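PDB 4WO7: foldase protein PrsA from Bacillus subtilis, which assists the folding of secreted proteins after their translocation across the membrane and has peptidyl-prolyl cis-trans isomerase activity, which is dispensable for its function in vivo. Local coordinates for residues G172-D175 and E176-K180; K77-K81 and D82-E86. One frame throughout, in Å; residues are numbered along the deposited sequence.

Contact 1: G172-D175 and E176-K180; sequences GQMD and ETFSK
With chi1 of Asp-175 at 178°, its carboxylate swings away from the backbone N and reaches forward over the first turn of helix 176-183, while chi1 of Thr-177 (-46°) turns OG1 back to meet it. This is a side-chain N-cap in the parvulin-type isomerase domain. The two side chains lie alongside each other, pointing the same way, and the two carboxylate oxygens take different donors of Thr-177, its backbone N and its hydroxyl: OD1 accepts a weak, though straight, bond from Thr-177 N (3.5 Å), and OD2 a weak one from Thr-177 OG1 (3.4 Å). OD1 also has a weak bond from Gln-197 NE2. The negative charge so placed would probably interact favourably with the helix dipole. With an alanine here, Thr-177 N is likely to lose its capping acceptor and Thr-177 OG1 its carboxylate partner. The backbone of Asp-175 starts the helix as well: its O receives Ser-179 N at 3.0 Å, nearly linearly, and Phe-178 N more weakly. The bent chain of selenomethionine Met-174 passes obliquely across Phe-178, whose ring also meets that of His-201; this pair of apolar side chains touches through Met-174 CG and Phe-178 CD2, 3.7 Å apart. Ser-179 OG, hydrogen-bonded to Lys-170 O, comes to 3.0 Å from Asp-175 O.

Contact 2: K77-K81 and D82-E86; sequences KQYGK and DYLKE
Lys-81 O receives the amide of Lys-85 at 3.3 Å, an i to i+4 bond in the first turn of helix 81-101. The side chain of the donor residue passes the same oxygen: Lys-85 CG and CE lie beside it, and CE comes within 4.0 Å of Lys-81 CG where the two lysine chains cross at a slant. Beyond CG both chains are extended. Their ammonium groups end apart, and that of Lys-85 is occupied by a salt bridge in which NZ meets Asp-82 OD1 at 3.2 Å, nearly along the C-O axis of the carboxylate. This pairing probably eases the proximity of the two positive charges.

Gly-80 makes the bend between the two helices. It is the first residue to leave helical geometry after helix 71-78, with a positive phi of 117°, and at the same time the N-cap of the next helix; a beta carbon at these backbone angles would collide with the carbonyl O of Tyr-79. Leu-84 lies against this bend, its CD1 near Gly-80 O and 3.6 Å from Tyr-79 CB. Tyr-79 CB also touches Tyr-83 CD2, at 3.8 Å. The two tyrosine rings meet obliquely, their planes at 33° and their centroids 5.7 Å apart, and Gln-78 NE2 lies over one face of the Tyr-79 ring, toward its rim.

The turn thus joins helix 71-78 to helix 81-101: Lys-81 and Leu-84 reach back to Glu-76 on the earlier helix, while Tyr-79 and Tyr-83 pack on Lys-30 of the second subunit, placing this corner at the dimer contact.

How the contacts relate
Both contacts sit at the start of a helix, but they cap it differently: contact 1 uses an aspartate side chain, contact 2 a glycine that has none. They are separate regions of an elongated chain, on opposite sides of its centre, with their own centres 41 Å apart and their nearest atoms about 31 Å apart. Contact 2 comes first along the sequence and meets the second subunit, whereas no other chain of the assembly touches contact 1. Contact 1 belongs to the isomerase domain, and its Met-174 and Phe-178 probably lie in the region that lines the proline pocket in parvulins such as Pin1; contact 2 is remote from it.

Contact 1: G172-D175 and E176-K180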
ATOM      1  N   GLY A 172      15.415  -1.302 -22.438  1.00184.89           N
ATOM      2  CA  GLY A 172      15.051  -1.640 -21.081  1.00199.39           C
ATOM      3  C   GLY A 172      13.710  -2.334 -21.095  1.00212.51           C
ATOM      4  O   GLY A 172      13.366  -3.010 -22.067  1.00221.70           O
ATOM      5  N   GLN A 173      12.960  -2.183 -20.010  1.00246.76           N
ATOM      6  CA  GLN A 173      11.645  -2.802 -19.884  1.00201.63           C
ATOM      7  C   GLN A 173      11.710  -4.328 -19.972  1.00219.64           C
ATOM      8  O   GLN A 173      10.675  -4.976 -20.113  1.00206.34           O
ATOM      9  CB  GLN A 173      10.692  -2.271 -20.966  1.00203.68           C
ATOM     10  CG  GLN A 173      10.472  -0.758 -20.976  1.00208.92           C
ATOM     11  CD  GLN A 173       9.731  -0.245 -19.753  1.00213.37           C
ATOM     12  OE1 GLN A 173       9.611  -0.934 -18.742  1.00215.64           O
ATOM     13  NE2 GLN A 173       9.193   0.963 -19.860  1.00216.42           N
HETATM   14  N   MSE A 174      12.916  -4.895 -19.892  1.00198.75           N
HETATM   15  CA  MSE A 174      13.101  -6.348 -19.923  1.00194.91           C
HETATM   16  C   MSE A 174      14.566  -6.721 -19.705  1.00186.65           C
HETATM   17  O   MSE A 174      15.434  -5.854 -19.613  1.00186.57           O
HETATM   18  CB  MSE A 174      12.630  -6.941 -21.256  1.00193.63           C
HETATM   19  CG  MSE A 174      11.828  -8.228 -21.116  1.00183.97           C
HETATM   20 SE   MSE A 174      10.035  -7.923 -20.417  1.00384.74          SE
HETATM   21  CE  MSE A 174       9.809  -9.558 -19.390  1.00100.53           C
ATOM     22  N   ASP A 175      14.828  -8.023 -19.629  1.00176.68           N
ATOM     23  CA  ASP A 175      16.189  -8.548 -19.556  1.00170.05           C
ATOM     24  C   ASP A 175      16.889  -8.378 -20.904  1.00170.09           C
ATOM     25  O   ASP A 175      16.258  -8.524 -21.951  1.00172.51           O
ATOM     26  CB  ASP A 175      16.157 -10.022 -19.139  1.00159.44           C
ATOM     27  CG  ASP A 175      17.533 -10.654 -19.092  1.00160.28           C
ATOM     28  OD1 ASP A 175      18.519  -9.934 -18.831  1.00162.44           O
ATOM     29  OD2 ASP A 175      17.626 -11.881 -19.308  1.00158.45           O
ATOM     30  N   GLU A 176      18.184  -8.064 -20.888  1.00182.40           N
ATOM     31  CA  GLU A 176      18.907  -7.834 -22.139  1.00174.93           C
ATOM     32  C   GLU A 176      19.085  -9.113 -22.940  1.00167.17           C
ATOM     33  O   GLU A 176      19.227  -9.065 -24.158  1.00160.41           O
ATOM     34  CB  GLU A 176      20.283  -7.222 -21.897  1.00174.67           C
ATOM     35  CG  GLU A 176      20.271  -5.744 -21.597  1.00178.05           C
ATOM     36  CD  GLU A 176      21.671  -5.173 -21.504  1.00182.55           C
ATOM     37  OE1 GLU A 176      22.551  -5.634 -22.267  1.00185.70           O
ATOM     38  OE2 GLU A 176      21.924  -4.362 -20.590  1.00182.44           O
ATOM     39  N   THR A 177      19.080 -10.257 -22.264  1.00148.29           N
ATOM     40  CA  THR A 177      19.220 -11.527 -22.964  1.00140.99           C
ATOM     41  C   THR A 177      17.958 -11.828 -23.756  1.00130.71           C
ATOM     42  O   THR A 177      18.022 -12.329 -24.878  1.00135.08           O
ATOM     43  CB  THR A 177      19.482 -12.708 -21.999  1.00136.55           C
ATOM     44  OG1 THR A 177      20.493 -12.358 -21.046  1.00140.48           O
ATOM     45  CG2 THR A 177      19.923 -13.938 -22.777  1.00133.62           C
ATOM     46  N   PHE A 178      16.812 -11.513 -23.163  1.00128.04           N
ATOM     47  CA  PHE A 178      15.526 -11.773 -23.792  1.00114.80           C
ATOM     48  C   PHE A 178      15.194 -10.798 -24.915  1.00118.07           C
ATOM     49  O   PHE A 178      14.849 -11.211 -26.019  1.00121.48           O
ATOM     50  CB  PHE A 178      14.412 -11.717 -22.750  1.00107.55           C
ATOM     51  CG  PHE A 178      13.047 -11.864 -23.333  1.00109.05           C
ATOM     52  CD1 PHE A 178      12.497 -13.118 -23.513  1.00109.68           C
ATOM     53  CD2 PHE A 178      12.328 -10.755 -23.741  1.00113.76           C
ATOM     54  CE1 PHE A 178      11.240 -13.265 -24.058  1.00108.30           C
ATOM     55  CE2 PHE A 178      11.072 -10.894 -24.296  1.00112.35           C
ATOM     56  CZ  PHE A 178      10.530 -12.153 -24.458  1.00107.94           C
ATOM     57  N   SER A 179      15.316  -9.506 -24.628  1.00118.15           N
ATOM     58  CA  SER A 179      14.907  -8.469 -25.572  1.00117.79           C
ATOM     59  C   SER A 179      15.791  -8.416 -26.813  1.00120.52           C
ATOM     60  O   SER A 179      15.309  -8.160 -27.917  1.00118.62           O
ATOM     61  CB  SER A 179      14.900  -7.105 -24.877  1.00118.99           C
ATOM     62  OG  SER A 179      16.176  -6.789 -24.348  1.00125.48           O
ATOM     63  N   LYS A 180      17.078  -8.681 -26.635  1.00124.02           N
ATOM     64  CA  LYS A 180      18.010  -8.724 -27.752  1.00125.63           C
ATOM     65  C   LYS A 180      17.563  -9.825 -28.702  1.00122.40           C
ATOM     66  O   LYS A 180      17.498  -9.633 -29.917  1.00129.78           O
ATOM     67  CB  LYS A 180      19.425  -8.982 -27.244  1.00128.16           C
ATOM     68  CG  LYS A 180      20.093  -7.743 -26.677  1.00135.41           C
ATOM     69  CD  LYS A 180      21.496  -8.034 -26.180  1.00141.40           C
ATOM     70  CE  LYS A 180      22.189  -6.766 -25.721  1.00146.58           C
ATOM     71  NZ  LYS A 180      23.555  -7.047 -25.212  1.00152.12           N
TER

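Contact 2: K77-K81 and D82-E86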
ATOM      1  N   LYS A  77     -14.764 -19.186   1.113  1.00135.67           N
ATOM      2  CA  LYS A  77     -15.213 -19.747   2.381  1.00137.28           C
ATOM      3  C   LYS A  77     -15.399 -18.611   3.391  1.00134.66           C
ATOM      4  O   LYS A  77     -16.336 -18.628   4.190  1.00133.98           O
ATOM      5  CB  LYS A  77     -14.215 -20.794   2.898  1.00142.80           C
ATOM      6  CG  LYS A  77     -14.680 -21.584   4.124  1.00144.88           C
ATOM      7  CD  LYS A  77     -15.728 -22.632   3.754  1.00148.19           C
ATOM      8  CE  LYS A  77     -16.161 -23.454   4.963  1.00151.27           C
ATOM      9  NZ  LYS A  77     -15.034 -24.243   5.539  1.00155.58           N
ATOM     10  N   GLN A  78     -14.497 -17.630   3.357  1.00131.92           N
ATOM     11  CA  GLN A  78     -14.510 -16.547   4.340  1.00132.87           C
ATOM     12  C   GLN A  78     -15.652 -15.548   4.125  1.00140.07           C
ATOM     13  O   GLN A  78     -16.321 -15.155   5.080  1.00144.25           O
ATOM     14  CB  GLN A  78     -13.191 -15.768   4.322  1.00124.63           C
ATOM     15  CG  GLN A  78     -13.097 -14.741   5.453  1.00118.61           C
ATOM     16  CD  GLN A  78     -12.070 -13.659   5.200  1.00119.26           C
ATOM     17  OE1 GLN A  78     -10.965 -13.925   4.729  1.00118.95           O
ATOM     18  NE2 GLN A  78     -12.437 -12.419   5.514  1.00124.34           N
ATOM     19  N   TYR A  79     -15.874 -15.145   2.874  1.00139.22           N
ATOM     20  CA  TYR A  79     -16.834 -14.081   2.564  1.00130.75           C
ATOM     21  C   TYR A  79     -18.172 -14.627   2.094  1.00129.62           C
ATOM     22  O   TYR A  79     -19.227 -14.119   2.473  1.00133.43           O
ATOM     23  CB  TYR A  79     -16.286 -13.137   1.486  1.00119.94           C
ATOM     24  CG  TYR A  79     -15.091 -12.311   1.903  1.00114.08           C
ATOM     25  CD1 TYR A  79     -15.215 -11.319   2.865  1.00110.64           C
ATOM     26  CD2 TYR A  79     -13.851 -12.493   1.306  1.00114.63           C
ATOM     27  CE1 TYR A  79     -14.132 -10.550   3.245  1.00109.52           C
ATOM     28  CE2 TYR A  79     -12.762 -11.729   1.677  1.00114.09           C
ATOM     29  CZ  TYR A  79     -12.909 -10.759   2.643  1.00115.49           C
ATOM     30  OH  TYR A  79     -11.824  -9.998   3.006  1.00122.96           O
ATOM     31  N   GLY A  80     -18.119 -15.662   1.264  1.00136.75           N
ATOM     32  CA  GLY A  80     -19.314 -16.247   0.690  1.00125.64           C
ATOM     33  C   GLY A  80     -19.314 -16.094  -0.817  1.00123.66           C
ATOM     34  O   GLY A  80     -18.667 -15.206  -1.366  1.00125.76           O
ATOM     35  N   LYS A  81     -20.038 -16.982  -1.484  1.00123.50           N
ATOM     36  CA  LYS A  81     -20.077 -17.007  -2.938  1.00126.35           C
ATOM     37  C   LYS A  81     -20.800 -15.770  -3.472  1.00126.31           C
ATOM     38  O   LYS A  81     -20.377 -15.172  -4.461  1.00128.57           O
ATOM     39  CB  LYS A  81     -20.761 -18.290  -3.409  1.00131.44           C
ATOM     40  CG  LYS A  81     -20.431 -18.717  -4.825  1.00135.40           C
ATOM     41  CD  LYS A  81     -21.168 -20.000  -5.184  1.00141.82           C
ATOM     42  CE  LYS A  81     -20.699 -20.566  -6.515  1.00147.92           C
ATOM     43  NZ  LYS A  81     -21.462 -21.782  -6.911  1.00155.55           N
ATOM     44  N   ASP A  82     -21.888 -15.386  -2.806  1.00122.92           N
ATOM     45  CA  ASP A  82     -22.709 -14.262  -3.261  1.00117.05           C
ATOM     46  C   ASP A  82     -21.998 -12.921  -3.132  1.00101.82           C
ATOM     47  O   ASP A  82     -22.123 -12.063  -4.003  1.00100.25           O
ATOM     48  CB  ASP A  82     -24.034 -14.194  -2.497  1.00119.88           C
ATOM     49  CG  ASP A  82     -24.949 -15.368  -2.803  1.00127.26           C
ATOM     50  OD1 ASP A  82     -25.048 -15.760  -3.985  1.00128.40           O
ATOM     51  OD2 ASP A  82     -25.623 -15.853  -1.869  1.00128.97           O
ATOM     52  N   TYR A  83     -21.258 -12.735  -2.044  1.00 98.12           N
ATOM     53  CA  TYR A  83     -20.563 -11.475  -1.817  1.00 92.37           C
ATOM     54  C   TYR A  83     -19.509 -11.225  -2.891  1.00 94.91           C
ATOM     55  O   TYR A  83     -19.340 -10.095  -3.338  1.00 96.66           O
ATOM     56  CB  TYR A  83     -19.918 -11.450  -0.434  1.00 91.02           C
ATOM     57  CG  TYR A  83     -19.232 -10.140  -0.131  1.00 88.55           C
ATOM     58  CD1 TYR A  83     -19.962  -8.993   0.132  1.00 84.41           C
ATOM     59  CD2 TYR A  83     -17.851 -10.048  -0.127  1.00 86.77           C
ATOM     60  CE1 TYR A  83     -19.336  -7.797   0.401  1.00 77.21           C
ATOM     61  CE2 TYR A  83     -17.218  -8.861   0.143  1.00 85.82           C
ATOM     62  CZ  TYR A  83     -17.964  -7.735   0.406  1.00 83.62           C
ATOM     63  OH  TYR A  83     -17.335  -6.539   0.677  1.00 84.20           O
ATOM     64  N   LEU A  84     -18.810 -12.273  -3.311  1.00 94.56           N
ATOM     65  CA  LEU A  84     -17.826 -12.147  -4.386  1.00 94.57           C
ATOM     66  C   LEU A  84     -18.490 -11.740  -5.696  1.00 95.13           C
ATOM     67  O   LEU A  84     -17.985 -10.873  -6.411  1.00 91.35           O
ATOM     68  CB  LEU A  84     -17.037 -13.447  -4.553  1.00 95.07           C
ATOM     69  CG  LEU A  84     -15.922 -13.702  -3.529  1.00 87.83           C
ATOM     70  CD1 LEU A  84     -16.198 -13.096  -2.149  1.00 79.05           C
ATOM     71  CD2 LEU A  84     -15.633 -15.191  -3.419  1.00 90.21           C
ATOM     72  N   LYS A  85     -19.624 -12.359  -6.001  1.00 96.81           N
ATOM     73  CA  LYS A  85     -20.380 -12.018  -7.197  1.00 97.42           C
ATOM     74  C   LYS A  85     -20.732 -10.538  -7.179  1.00 95.26           C
ATOM     75  O   LYS A  85     -20.630  -9.850  -8.193  1.00 86.95           O
ATOM     76  CB  LYS A  85     -21.668 -12.827  -7.262  1.00 98.89           C
ATOM     77  CG  LYS A  85     -21.488 -14.304  -7.476  1.00107.60           C
ATOM     78  CD  LYS A  85     -22.844 -14.975  -7.516  1.00120.39           C
ATOM     79  CE  LYS A  85     -22.759 -16.420  -7.070  1.00137.21           C
ATOM     80  NZ  LYS A  85     -24.107 -16.993  -6.810  1.00148.47           N
ATOM     81  N   GLU A  86     -21.131 -10.059  -6.004  1.00100.29           N
ATOM     82  CA  GLU A  86     -21.503  -8.662  -5.810  1.00112.37           C
ATOM     83  C   GLU A  86     -20.349  -7.724  -6.140  1.00 90.42           C
ATOM     84  O   GLU A  86     -20.546  -6.690  -6.776  1.00 83.92           O
ATOM     85  CB  GLU A  86     -21.969  -8.432  -4.370  1.00136.09           C
ATOM     86  CG  GLU A  86     -23.363  -8.954  -4.059  1.00151.83           C
ATOM     87  CD  GLU A  86     -23.757  -8.693  -2.618  1.00189.14           C
ATOM     88  OE1 GLU A  86     -24.863  -9.106  -2.213  1.00158.72           O
ATOM     89  OE2 GLU A  86     -22.954  -8.072  -1.888  1.00155.88           O
TER